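Local atomic coordinates of serine protease pet (Escherichia coli, PDB entry 4OM9), a protein that probably acts as a secreted serine protease and enterotoxin of enteroaggregative E. coli, a peptidase domain borne on the long beta-helix of an autotransporter passenger. Residues Y66-A71 with N100-Q105; N94-G99 with S247-E252; K650-I655 with I669-T674; N690-S695 with D708-G713. All blocks are in the same frame, centred on the assembly; numbering follows the deposited sequence.

Contact 1. Residues Y66-A71 with N100-Q105; sequences YAVTVA and NDFSIQ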
loop_
_atom_site.group_PDB
_atom_site.type_symbol
_atom_site.label_atom_id
_atom_site.label_comp_id
_atom_site.label_asym_id
_atom_site.label_seq_id
_atom_site.Cartn_x
_atom_site.Cartn_y
_atom_site.Cartn_z
ATOM N N TYR A 66 -3.656 -26.384 -24.112
ATOM C CA TYR A 66 -5.067 -26.562 -24.499
ATOM C C TYR A 66 -5.993 -25.384 -24.194
ATOM O O TYR A 66 -5.800 -24.623 -23.230
ATOM C CB TYR A 66 -5.630 -27.828 -23.847
ATOM C CG TYR A 66 -4.891 -29.075 -24.301
ATOM C CD1 TYR A 66 -5.030 -29.553 -25.600
ATOM C CD2 TYR A 66 -4.035 -29.751 -23.442
ATOM C CE1 TYR A 66 -4.351 -30.683 -26.024
ATOM C CE2 TYR A 66 -3.349 -30.867 -23.855
ATOM C CZ TYR A 66 -3.515 -31.345 -25.146
ATOM O OH TYR A 66 -2.825 -32.474 -25.544
ATOM N N ALA A 67 -6.976 -25.237 -25.068
ATOM C CA ALA A 67 -7.973 -24.191 -25.004
ATOM C C ALA A 67 -9.289 -24.728 -25.560
ATOM O O ALA A 67 -9.322 -25.717 -26.306
ATOM C CB ALA A 67 -7.535 -22.982 -25.773
ATOM N N VAL A 68 -10.364 -24.046 -25.205
ATOM C CA VAL A 68 -11.711 -24.457 -25.559
ATOM C C VAL A 68 -12.451 -23.276 -26.160
ATOM O O VAL A 68 -12.306 -22.131 -25.711
ATOM C CB VAL A 68 -12.466 -24.999 -24.330
ATOM C CG1 VAL A 68 -13.912 -25.182 -24.639
ATOM C CG2 VAL A 68 -11.899 -26.332 -23.924
ATOM N N THR A 69 -13.225 -23.550 -27.197
ATOM C CA THR A 69 -13.992 -22.524 -27.855
ATOM C C THR A 69 -15.234 -23.149 -28.535
ATOM O O THR A 69 -15.773 -24.157 -28.086
ATOM C CB THR A 69 -13.106 -21.754 -28.865
ATOM O OG1 THR A 69 -13.825 -20.639 -29.399
ATOM C CG2 THR A 69 -12.579 -22.676 -30.025
ATOM N N VAL A 70 -15.707 -22.538 -29.601
ATOM C CA VAL A 70 -16.828 -23.108 -30.296
ATOM C C VAL A 70 -16.339 -23.474 -31.698
ATOM O O VAL A 70 -15.314 -22.934 -32.143
ATOM C CB VAL A 70 -18.020 -22.128 -30.272
ATOM C CG1 VAL A 70 -18.457 -21.715 -31.656
ATOM C CG2 VAL A 70 -19.126 -22.713 -29.440
ATOM N N ALA A 71 -17.017 -24.430 -32.342
ATOM C CA ALA A 71 -16.547 -25.028 -33.604
ATOM C C ALA A 71 -16.692 -24.105 -34.807
ATOM O O ALA A 71 -15.772 -24.008 -35.620
ATOM C CB ALA A 71 -17.285 -26.369 -33.888
ATOM N N ASN A 100 -22.563 -30.761 -31.209
ATOM C CA ASN A 100 -23.087 -29.717 -30.352
ATOM C C ASN A 100 -22.215 -28.436 -30.366
ATOM O O ASN A 100 -22.425 -27.541 -29.531
ATOM C CB ASN A 100 -23.222 -30.248 -28.919
ATOM C CG ASN A 100 -24.319 -29.539 -28.122
ATOM O OD1 ASN A 100 -25.389 -29.198 -28.652
ATOM N ND2 ASN A 100 -24.053 -29.327 -26.836
ATOM N N ASP A 101 -21.248 -28.381 -31.301
ATOM C CA ASP A 101 -20.471 -27.165 -31.626
ATOM C C ASP A 101 -19.318 -26.978 -30.641
ATOM O O ASP A 101 -18.726 -25.899 -30.531
ATOM C CB ASP A 101 -21.385 -25.921 -31.661
ATOM C CG ASP A 101 -20.677 -24.654 -32.142
ATOM O OD1 ASP A 101 -19.752 -24.739 -32.968
ATOM O OD2 ASP A 101 -21.066 -23.547 -31.692
ATOM N N PHE A 102 -18.977 -28.051 -29.937
ATOM C CA PHE A 102 -17.894 -27.980 -28.981
ATOM C C PHE A 102 -16.554 -28.068 -29.712
ATOM O O PHE A 102 -16.426 -28.786 -30.710
ATOM C CB PHE A 102 -18.021 -29.088 -27.938
ATOM C CG PHE A 102 -16.871 -29.143 -26.986
ATOM C CD1 PHE A 102 -16.768 -28.223 -25.943
ATOM C CD2 PHE A 102 -15.872 -30.097 -27.146
ATOM C CE1 PHE A 102 -15.701 -28.262 -25.066
ATOM C CE2 PHE A 102 -14.786 -30.150 -26.276
ATOM C CZ PHE A 102 -14.689 -29.225 -25.236
ATOM N N SER A 103 -15.558 -27.339 -29.208
ATOM C CA SER A 103 -14.219 -27.399 -29.768
ATOM C C SER A 103 -13.139 -27.392 -28.693
ATOM O O SER A 103 -13.038 -26.451 -27.916
ATOM C CB SER A 103 -13.987 -26.240 -30.733
ATOM O OG SER A 103 -12.671 -26.313 -31.284
ATOM N N ILE A 104 -12.341 -28.458 -28.662
ATOM C CA ILE A 104 -11.135 -28.525 -27.838
ATOM C C ILE A 104 -9.920 -28.384 -28.750
ATOM O O ILE A 104 -9.769 -29.093 -29.759
ATOM C CB ILE A 104 -11.046 -29.825 -27.012
ATOM C CG1 ILE A 104 -9.701 -29.918 -26.289
ATOM C CG2 ILE A 104 -11.205 -31.022 -27.885
ATOM C CD1 ILE A 104 -9.473 -28.843 -25.242
ATOM N N GLN A 105 -9.074 -27.432 -28.385
ATOM C CA GLN A 105 -7.980 -26.979 -29.215
ATOM C C GLN A 105 -6.631 -27.353 -28.616
ATOM O O GLN A 105 -6.443 -27.306 -27.388
ATOM C CB GLN A 105 -8.033 -25.457 -29.399
ATOM C CG GLN A 105 -9.217 -24.907 -30.188
ATOM C CD GLN A 105 -9.195 -23.382 -30.212
ATOM O OE1 GLN A 105 -9.252 -22.733 -29.164
ATOM N NE2 GLN A 105 -9.082 -22.807 -31.401
HETATM O O HOH W 1 -12.778 -23.985 -33.450
#
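Strands 66-70 and 102-105 pair antiparallel, with A67 opposite Q105 and T69 opposite S103 as hydrogen-bonded pairs. The shortest bond of the ladder is Q105 N to A67 O, 2.7 Å; T69 N to S103 O lies in the carbonyl plane with an N-H...O angle of 167°, whereas the return bond from S103 N is weak.

The Q105 side chain runs back across T69. Q105 CB sits 3.4 Å from A67 O, CG reaches T69 CG2 at 4.0 Å, CD lies 3.5 Å from that same methyl, and OE1 ends 3.4 Å from it. NE2 is hydrogen-bonded to Q92 OE1 and A80 O. On the other face, V68 divides its branches: CG1, anti to the backbone N (chi1 170°), touches F102 CE1 at 3.6 Å, and CG2 meets I104 CD1.

Past the ladder, D101 OD1 and O both receive A71 N, the carboxylate bond being weak. D101 OD2 lies 3.1 Å from V70 CG2. The carboxylate is bonded by the backbone N of H72 at OD1 and the ring of H229 at OD2; a buried aspartate accepting a histidine backbone N-H is consistent with a chymotrypsin-like clan PA site.

Contact 2. Residues N94-G99 with S247-E252; sequences NRMTTG and SKTTNE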
loop_
_atom_site.group_PDB
_atom_site.type_symbol
_atom_site.label_atom_id
_atom_site.label_comp_id
_atom_site.label_asym_id
_atom_site.label_seq_id
_atom_site.Cartn_x
_atom_site.Cartn_y
_atom_site.Cartn_z
ATOM N N ASN A 94 -4.230 -28.134 -33.777
ATOM C CA ASN A 94 -5.142 -29.271 -33.890
ATOM C C ASN A 94 -6.395 -29.014 -33.073
ATOM O O ASN A 94 -6.431 -28.105 -32.213
ATOM C CB ASN A 94 -4.474 -30.567 -33.428
ATOM C CG ASN A 94 -5.033 -31.814 -34.139
ATOM O OD1 ASN A 94 -6.197 -31.851 -34.544
ATOM N ND2 ASN A 94 -4.204 -32.837 -34.264
ATOM N N ARG A 95 -7.423 -29.813 -33.334
ATOM C CA ARG A 95 -8.673 -29.688 -32.594
ATOM C C ARG A 95 -9.608 -30.858 -32.841
ATOM O O ARG A 95 -9.442 -31.626 -33.799
ATOM C CB ARG A 95 -9.398 -28.380 -32.943
ATOM C CG ARG A 95 -9.774 -28.233 -34.408
ATOM C CD ARG A 95 -10.849 -27.162 -34.597
ATOM N NE ARG A 95 -11.279 -27.128 -35.993
ATOM C CZ ARG A 95 -12.352 -26.494 -36.452
ATOM N NH1 ARG A 95 -13.150 -25.811 -35.633
ATOM N NH2 ARG A 95 -12.625 -26.547 -37.748
ATOM N N MET A 96 -10.563 -31.000 -31.930
ATOM C CA MET A 96 -11.673 -31.913 -32.090
ATOM C C MET A 96 -12.972 -31.145 -31.841
ATOM O O MET A 96 -13.029 -30.163 -31.093
ATOM C CB MET A 96 -11.555 -33.123 -31.155
ATOM C CG MET A 96 -10.819 -34.318 -31.758
ATOM S SD MET A 96 -10.671 -35.726 -30.626
ATOM C CE MET A 96 -12.378 -36.140 -30.408
ATOM N N THR A 97 -14.020 -31.636 -32.471
ATOM C CA THR A 97 -15.190 -30.846 -32.745
ATOM C C THR A 97 -16.378 -31.771 -32.661
ATOM O O THR A 97 -16.282 -32.944 -33.026
ATOM C CB THR A 97 -15.058 -30.167 -34.120
ATOM O OG1 THR A 97 -14.716 -28.783 -33.929
ATOM C CG2 THR A 97 -16.306 -30.307 -34.944
ATOM N N THR A 98 -17.483 -31.251 -32.135
ATOM C CA THR A 98 -18.609 -32.080 -31.762
ATOM C C THR A 98 -19.868 -31.500 -32.389
ATOM O O THR A 98 -19.928 -30.294 -32.628
ATOM C CB THR A 98 -18.709 -32.150 -30.221
ATOM O OG1 THR A 98 -18.773 -33.510 -29.781
ATOM C CG2 THR A 98 -19.887 -31.354 -29.683
ATOM N N GLY A 99 -20.857 -32.345 -32.682
ATOM C CA GLY A 99 -22.101 -31.901 -33.294
ATOM C C GLY A 99 -22.799 -30.786 -32.513
ATOM O O GLY A 99 -23.530 -29.962 -33.072
ATOM N N SER A 247 -15.943 -33.097 -21.568
ATOM C CA SER A 247 -14.796 -33.841 -21.063
ATOM C C SER A 247 -14.277 -34.940 -21.984
ATOM O O SER A 247 -13.077 -35.066 -22.230
ATOM C CB SER A 247 -15.166 -34.480 -19.731
ATOM O OG SER A 247 -14.572 -33.773 -18.666
ATOM N N LYS A 248 -15.202 -35.765 -22.440
ATOM C CA LYS A 248 -14.899 -36.906 -23.269
ATOM C C LYS A 248 -14.154 -36.513 -24.536
ATOM O O LYS A 248 -13.130 -37.100 -24.866
ATOM C CB LYS A 248 -16.200 -37.630 -23.623
ATOM C CG LYS A 248 -16.046 -38.767 -24.606
ATOM C CD LYS A 248 -17.423 -39.312 -24.989
ATOM C CE LYS A 248 -17.295 -40.524 -25.882
ATOM N NZ LYS A 248 -16.337 -40.262 -27.004
ATOM N N THR A 249 -14.674 -35.526 -25.253
ATOM C CA THR A 249 -14.036 -35.060 -26.479
ATOM C C THR A 249 -12.725 -34.344 -26.153
ATOM O O THR A 249 -11.731 -34.480 -26.865
ATOM C CB THR A 249 -14.965 -34.117 -27.267
ATOM O OG1 THR A 249 -16.225 -34.767 -27.501
ATOM C CG2 THR A 249 -14.333 -33.723 -28.601
ATOM N N THR A 250 -12.732 -33.570 -25.068
ATOM C CA THR A 250 -11.516 -32.929 -24.591
ATOM C C THR A 250 -10.417 -33.951 -24.331
ATOM O O THR A 250 -9.268 -33.764 -24.737
ATOM C CB THR A 250 -11.760 -32.138 -23.294
ATOM O OG1 THR A 250 -12.683 -31.077 -23.560
ATOM C CG2 THR A 250 -10.441 -31.545 -22.758
ATOM N N ASN A 251 -10.775 -35.033 -23.652
ATOM C CA ASN A 251 -9.790 -36.009 -23.228
ATOM C C ASN A 251 -9.301 -36.817 -24.402
ATOM O O ASN A 251 -8.150 -37.256 -24.437
ATOM C CB ASN A 251 -10.359 -36.908 -22.135
ATOM C CG ASN A 251 -10.396 -36.206 -20.788
ATOM O OD1 ASN A 251 -9.706 -35.197 -20.587
ATOM N ND2 ASN A 251 -11.191 -36.729 -19.862
ATOM N N GLU A 252 -10.156 -36.968 -25.394
ATOM C CA GLU A 252 -9.743 -37.681 -26.590
ATOM C C GLU A 252 -8.732 -36.843 -27.365
ATOM O O GLU A 252 -7.751 -37.365 -27.868
ATOM C CB GLU A 252 -10.955 -38.060 -27.449
ATOM C CG GLU A 252 -11.538 -39.410 -27.024
ATOM C CD GLU A 252 -12.999 -39.587 -27.395
ATOM O OE1 GLU A 252 -13.546 -38.730 -28.122
ATOM O OE2 GLU A 252 -13.608 -40.588 -26.949
#
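M96 and T98, on one flank of strand 94-97 and the turn after it, pack against T249 and E252 of helix 247-252 in a surface contact made by van der Waals touch alone. Strand 88-97 belongs to the five-stranded antiparallel sheet of the peptidase domain, and the helix follows strand 239-244. The segment axes approach to 8.5 Å and run nearly antiparallel at 153°. Only 200 Å² is buried, and no hydrogen bond crosses.

M96 and T249 carry most of it. The CB of M96 lies 3.8 Å from T249 CG2, and SD passes E252 CB at 4.0 Å. Extended at chi2 but bent at chi3 (63°), the chain folds CE back over the helix, where it meets T249 CG2 at 3.6 Å and E252 OE1 at the same distance. T249 CG2, anti to the backbone N, faces M96, while OG1, anti to the carbonyl carbon (chi1 -54°), is bonded to D246 OD2 just ahead of the helix; T98 OG1 comes no nearer to T249 OG1 than 3.6 Å. T250 faces away from M96 and packs on F102 and I104 of the neighbouring strand 102-107.

E252 OE1 is the oxygen beside the methionine methyl, while OE2 is engaged by K248 NZ at 2.7 Å, a salt bridge within the helix met on the syn side of the carboxylate. M96 also touches a crystal neighbour, so its pose may owe something to the lattice. The E252 carboxylate is paired with K248 and the T249 hydroxyl with D246, and strand meets helix mostly by non-polar contact, with the methyl also against a carboxylate oxygen.

Contact 3. Residues K650-I655 with I669-T674; sequences KFTGGI and IVTLNT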
loop_
_atom_site.group_PDB
_atom_site.type_symbol
_atom_site.label_atom_id
_atom_site.label_comp_id
_atom_site.label_asym_id
_atom_site.label_seq_id
_atom_site.Cartn_x
_atom_site.Cartn_y
_atom_site.Cartn_z
ATOM N N LYS A 650 1.206 7.685 7.044
ATOM C CA LYS A 650 1.653 7.319 8.384
ATOM C C LYS A 650 3.161 7.128 8.514
ATOM O O LYS A 650 3.766 6.343 7.769
ATOM C CB LYS A 650 0.977 6.032 8.851
ATOM C CG LYS A 650 -0.498 6.117 9.101
ATOM C CD LYS A 650 -0.908 4.917 9.931
ATOM C CE LYS A 650 -2.390 4.949 10.302
ATOM N NZ LYS A 650 -3.258 4.721 9.121
ATOM N N PHE A 651 3.757 7.817 9.478
ATOM C CA PHE A 651 5.113 7.468 9.874
ATOM C C PHE A 651 5.163 7.133 11.353
ATOM O O PHE A 651 4.592 7.834 12.197
ATOM C CB PHE A 651 6.127 8.569 9.562
ATOM C CG PHE A 651 7.509 8.231 10.035
ATOM C CD1 PHE A 651 8.263 7.266 9.370
ATOM C CD2 PHE A 651 8.036 8.818 11.173
ATOM C CE1 PHE A 651 9.517 6.929 9.820
ATOM C CE2 PHE A 651 9.293 8.485 11.629
ATOM C CZ PHE A 651 10.037 7.546 10.960
ATOM N N THR A 652 5.847 6.040 11.642
ATOM C CA THR A 652 6.017 5.544 12.986
ATOM C C THR A 652 7.475 5.131 13.171
ATOM O O THR A 652 7.998 4.285 12.411
ATOM C CB THR A 652 5.095 4.355 13.254
ATOM O OG1 THR A 652 3.737 4.795 13.180
ATOM C CG2 THR A 652 5.357 3.754 14.627
ATOM N N GLY A 653 8.124 5.725 14.170
ATOM C CA GLY A 653 9.510 5.410 14.480
ATOM C C GLY A 653 10.257 6.604 15.037
ATOM O O GLY A 653 9.696 7.394 15.787
ATOM N N GLY A 654 11.526 6.743 14.679
ATOM C CA GLY A 654 12.314 7.858 15.170
ATOM C C GLY A 654 13.117 8.523 14.074
ATOM O O GLY A 654 13.302 7.942 13.001
ATOM N N ILE A 655 13.591 9.736 14.356
ATOM C CA ILE A 655 14.362 10.523 13.399
ATOM C C ILE A 655 15.656 11.129 13.993
ATOM O O ILE A 655 15.630 11.966 14.918
ATOM C CB ILE A 655 13.500 11.666 12.807
ATOM C CG1 ILE A 655 12.162 11.123 12.262
ATOM C CG2 ILE A 655 14.273 12.413 11.736
ATOM C CD1 ILE A 655 11.401 12.075 11.334
ATOM N N ILE A 669 -0.197 11.107 9.911
ATOM C CA ILE A 669 -0.210 10.705 11.309
ATOM C C ILE A 669 1.135 10.101 11.681
ATOM O O ILE A 669 1.457 8.961 11.302
ATOM C CB ILE A 669 -1.323 9.701 11.611
ATOM C CG1 ILE A 669 -2.678 10.298 11.221
ATOM C CG2 ILE A 669 -1.289 9.313 13.081
ATOM C CD1 ILE A 669 -3.858 9.400 11.498
ATOM N N VAL A 670 1.905 10.891 12.425
ATOM C CA VAL A 670 3.232 10.544 12.887
ATOM C C VAL A 670 3.279 10.138 14.354
ATOM O O VAL A 670 2.741 10.845 15.217
ATOM C CB VAL A 670 4.185 11.718 12.698
ATOM C CG1 VAL A 670 5.571 11.353 13.197
ATOM C CG2 VAL A 670 4.213 12.148 11.236
ATOM N N THR A 671 3.947 9.023 14.628
ATOM C CA THR A 671 4.170 8.543 15.985
ATOM C C THR A 671 5.653 8.326 16.304
ATOM O O THR A 671 6.234 7.291 15.983
ATOM C CB THR A 671 3.433 7.235 16.232
ATOM O OG1 THR A 671 2.038 7.425 15.966
ATOM C CG2 THR A 671 3.639 6.768 17.669
ATOM N N LEU A 672 6.274 9.300 16.946
ATOM C CA LEU A 672 7.669 9.154 17.283
ATOM C C LEU A 672 7.817 8.335 18.555
ATOM O O LEU A 672 7.840 8.880 19.658
ATOM C CB LEU A 672 8.316 10.519 17.426
ATOM C CG LEU A 672 8.136 11.379 16.171
ATOM C CD1 LEU A 672 8.855 12.718 16.307
ATOM C CD2 LEU A 672 8.605 10.635 14.928
ATOM N N ASN A 673 7.908 7.015 18.392
ATOM C CA ASN A 673 8.107 6.109 19.523
ATOM C C ASN A 673 9.537 5.586 19.600
ATOM O O ASN A 673 9.819 4.604 20.283
ATOM C CB ASN A 673 7.106 4.939 19.472
ATOM C CG ASN A 673 7.244 4.070 18.218
ATOM O OD1 ASN A 673 8.155 4.238 17.412
ATOM N ND2 ASN A 673 6.335 3.125 18.069
ATOM N N THR A 674 10.435 6.269 18.900
ATOM C CA THR A 674 11.868 6.028 18.993
ATOM C C THR A 674 12.542 7.381 19.182
ATOM O O THR A 674 12.086 8.377 18.623
ATOM C CB THR A 674 12.412 5.302 17.724
ATOM O OG1 THR A 674 12.222 3.889 17.859
ATOM C CG2 THR A 674 13.880 5.584 17.521
HETATM O O HOH W 2 1.874 6.740 13.219
#
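The F651 ring meets strand 669-672 by its edge alone: L672 CD2 lies in the ring plane, 4.0 Å from CE2, and V670 CG1 stands near that plane, 4.1 Å from CD2. G654 O also sits at the edge. The backbone at T652-G653 passes over one face, and the side chain touches I605 and I614 on other strands of the beta-helix. With CG anti to the backbone N (chi1 177°), the ring is directed into the interior, where V670 too packs on I614. The second flat group, the N673 amide, lies past the T671 bridge: OD1 comes 3.4 Å from G653 CA, and ND2 packs on T652 CG2.

The strands run parallel, 1° apart, with K650, F651 and T652 abreast of I669, V670 and T671. The ladder climbs from I669 O to F651 N, then T671 N to F651 O (2.8 Å), then T671 O to G653 N. After it the chain turns at L672, the centre of an inverse gamma turn, and T674 N makes only a weak bond to G653 O. At G654 N and CA the T674 side chain packs closely, CB 3.5 Å from that nitrogen.

On the face opposite F651, T652 and T671 lie side by side, pointing the same way. One water bridges their hydroxyls, 2.7 Å from T652 OG1 and 2.8 Å from T671 OG1, and donates to I669 O. This two-sided chemistry is that of a beta-helix wall: apolar side chains inside, and outside a threonine pair whose hydroxyls are too far apart to bond directly and share a water instead.

Contact 4. Residues N690-S695 with D708-G713; sequences NVTASS and DLTLTG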
loop_
_atom_site.group_PDB
_atom_site.type_symbol
_atom_site.label_atom_id
_atom_site.label_comp_id
_atom_site.label_asym_id
_atom_site.label_seq_id
_atom_site.Cartn_x
_atom_site.Cartn_y
_atom_site.Cartn_z
ATOM N N ASN A 690 -1.256 15.188 12.677
ATOM C CA ASN A 690 -1.280 14.670 14.046
ATOM C C ASN A 690 0.053 14.040 14.403
ATOM O O ASN A 690 0.398 12.959 13.917
ATOM C CB ASN A 690 -2.385 13.628 14.243
ATOM C CG ASN A 690 -3.751 14.158 13.925
ATOM O OD1 ASN A 690 -3.950 15.367 13.812
ATOM N ND2 ASN A 690 -4.719 13.252 13.792
ATOM N N VAL A 691 0.802 14.716 15.256
ATOM C CA VAL A 691 2.093 14.234 15.672
ATOM C C VAL A 691 2.096 13.917 17.159
ATOM O O VAL A 691 1.862 14.790 18.005
ATOM C CB VAL A 691 3.184 15.266 15.332
ATOM C CG1 VAL A 691 4.589 14.704 15.590
ATOM C CG2 VAL A 691 3.033 15.691 13.879
ATOM N N THR A 692 2.342 12.653 17.472
ATOM C CA THR A 692 2.498 12.210 18.847
ATOM C C THR A 692 3.907 11.663 19.045
ATOM O O THR A 692 4.342 10.757 18.326
ATOM C CB THR A 692 1.474 11.120 19.220
ATOM O OG1 THR A 692 0.179 11.473 18.712
ATOM C CG2 THR A 692 1.409 10.941 20.728
ATOM N N ALA A 693 4.623 12.217 20.014
ATOM C CA ALA A 693 5.974 11.763 20.306
ATOM C C ALA A 693 6.054 11.156 21.705
ATOM O O ALA A 693 6.178 11.874 22.690
ATOM C CB ALA A 693 6.956 12.910 20.165
ATOM N N SER A 694 5.984 9.833 21.784
ATOM C CA SER A 694 5.983 9.131 23.061
ATOM C C SER A 694 7.403 8.817 23.487
ATOM O O SER A 694 7.647 8.173 24.510
ATOM C CB SER A 694 5.162 7.843 22.964
ATOM O OG SER A 694 3.849 8.114 22.498
ATOM N N SER A 695 8.341 9.281 22.678
ATOM C CA SER A 695 9.750 9.009 22.886
ATOM C C SER A 695 10.487 10.337 22.902
ATOM O O SER A 695 10.056 11.285 22.243
ATOM C CB SER A 695 10.277 8.080 21.779
ATOM O OG SER A 695 11.641 7.757 21.969
ATOM N N ASP A 708 -1.873 19.292 15.414
ATOM C CA ASP A 708 -1.851 18.724 16.759
ATOM C C ASP A 708 -0.478 18.125 17.070
ATOM O O ASP A 708 0.030 17.279 16.331
ATOM C CB ASP A 708 -2.934 17.661 16.922
ATOM C CG ASP A 708 -4.345 18.213 16.714
ATOM O OD1 ASP A 708 -4.491 19.415 16.418
ATOM O OD2 ASP A 708 -5.315 17.436 16.836
ATOM N N LEU A 709 0.124 18.587 18.161
ATOM C CA LEU A 709 1.381 18.039 18.656
ATOM C C LEU A 709 1.235 17.608 20.117
ATOM O O LEU A 709 0.899 18.408 21.003
ATOM C CB LEU A 709 2.516 19.053 18.507
ATOM C CG LEU A 709 3.880 18.625 19.054
ATOM C CD1 LEU A 709 4.412 17.351 18.315
ATOM C CD2 LEU A 709 4.859 19.766 18.944
ATOM N N THR A 710 1.481 16.327 20.356
ATOM C CA THR A 710 1.344 15.758 21.679
ATOM C C THR A 710 2.647 15.101 22.118
ATOM O O THR A 710 3.254 14.327 21.377
ATOM C CB THR A 710 0.217 14.734 21.722
ATOM O OG1 THR A 710 -0.982 15.331 21.217
ATOM C CG2 THR A 710 -0.016 14.267 23.141
ATOM N N LEU A 711 3.070 15.418 23.333
ATOM C CA LEU A 711 4.320 14.910 23.865
ATOM C C LEU A 711 4.066 14.148 25.163
ATOM O O LEU A 711 3.485 14.687 26.107
ATOM C CB LEU A 711 5.289 16.065 24.078
ATOM C CG LEU A 711 5.387 17.011 22.884
ATOM C CD1 LEU A 711 6.265 18.210 23.216
ATOM C CD2 LEU A 711 5.926 16.259 21.681
ATOM N N THR A 712 4.469 12.880 25.199
ATOM C CA THR A 712 4.125 11.999 26.313
ATOM C C THR A 712 5.259 11.073 26.679
ATOM O O THR A 712 6.118 10.788 25.850
ATOM C CB THR A 712 2.928 11.078 26.004
ATOM O OG1 THR A 712 3.394 9.975 25.227
ATOM C CG2 THR A 712 1.821 11.798 25.248
ATOM N N GLY A 713 5.225 10.560 27.906
ATOM C CA GLY A 713 6.169 9.546 28.335
ATOM C C GLY A 713 6.059 8.306 27.480
ATOM O O GLY A 713 5.090 8.147 26.739
#
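V691 and A693 make the inner rungs with strand 708-712, and their amides and carbonyls alternate between partners. V691 N donates to D708 O at 2.9 Å, almost straight at 174°. V691 O then accepts T710 N (2.8 Å), and T710 O accepts A693 N. The next rung, T712 N to A693 O, is longer at 3.2 Å, and the oxygen's position is less sure. The alternate residues N690 and T692 turn their backbone polar groups to strand 668-672, so strand 690-693 is bonded along both edges.

At the end of the ladder, T712 OG1 donates to its neighbour G713 O at 2.9 Å, an arrangement reached with OG1 between backbone N and carbonyl carbon (chi1 80°). T712 O is bonded by Y727 OH, and D708 OD1 has a weak bond from N740 ND2.

Inside, V691 CG1 meets L709 CD1 at 3.8 Å, with I685 touching both residues, while A693 CB meets L711 CD2 near Y727. Outside, T692 and T710 lie side by side, the methyl CG2 of the first 4.1 Å from CB of the second. Near-linear backbone bonds therefore hold successive coils of the beta-helix together, and stacked aliphatic groups fill its interior.

How the contacts relate
Contacts 1 and 2 belong to the peptidase domain, contacts 3 and 4 to the beta-helical stalk; contacts 1 and 4 have centres 66 Å apart, on opposite sides of the chain's centre. Within each pair the contacts are joined by neighbouring strands: strands 88-97 and 102-107 bond through M96 N and I104 O (3.0 Å), strands 668-672 and 690-693 through L672 N and T692 O (2.8 Å). Contact 1 is buried and antiparallel, ending at a many-partnered carboxylate; contact 2 is a surface touch of side chains without a crossing bond. Contacts 3 and 4 repeat parallel ladders with apolar interiors, contact 3 being less buried and adding a threonine-bridging water.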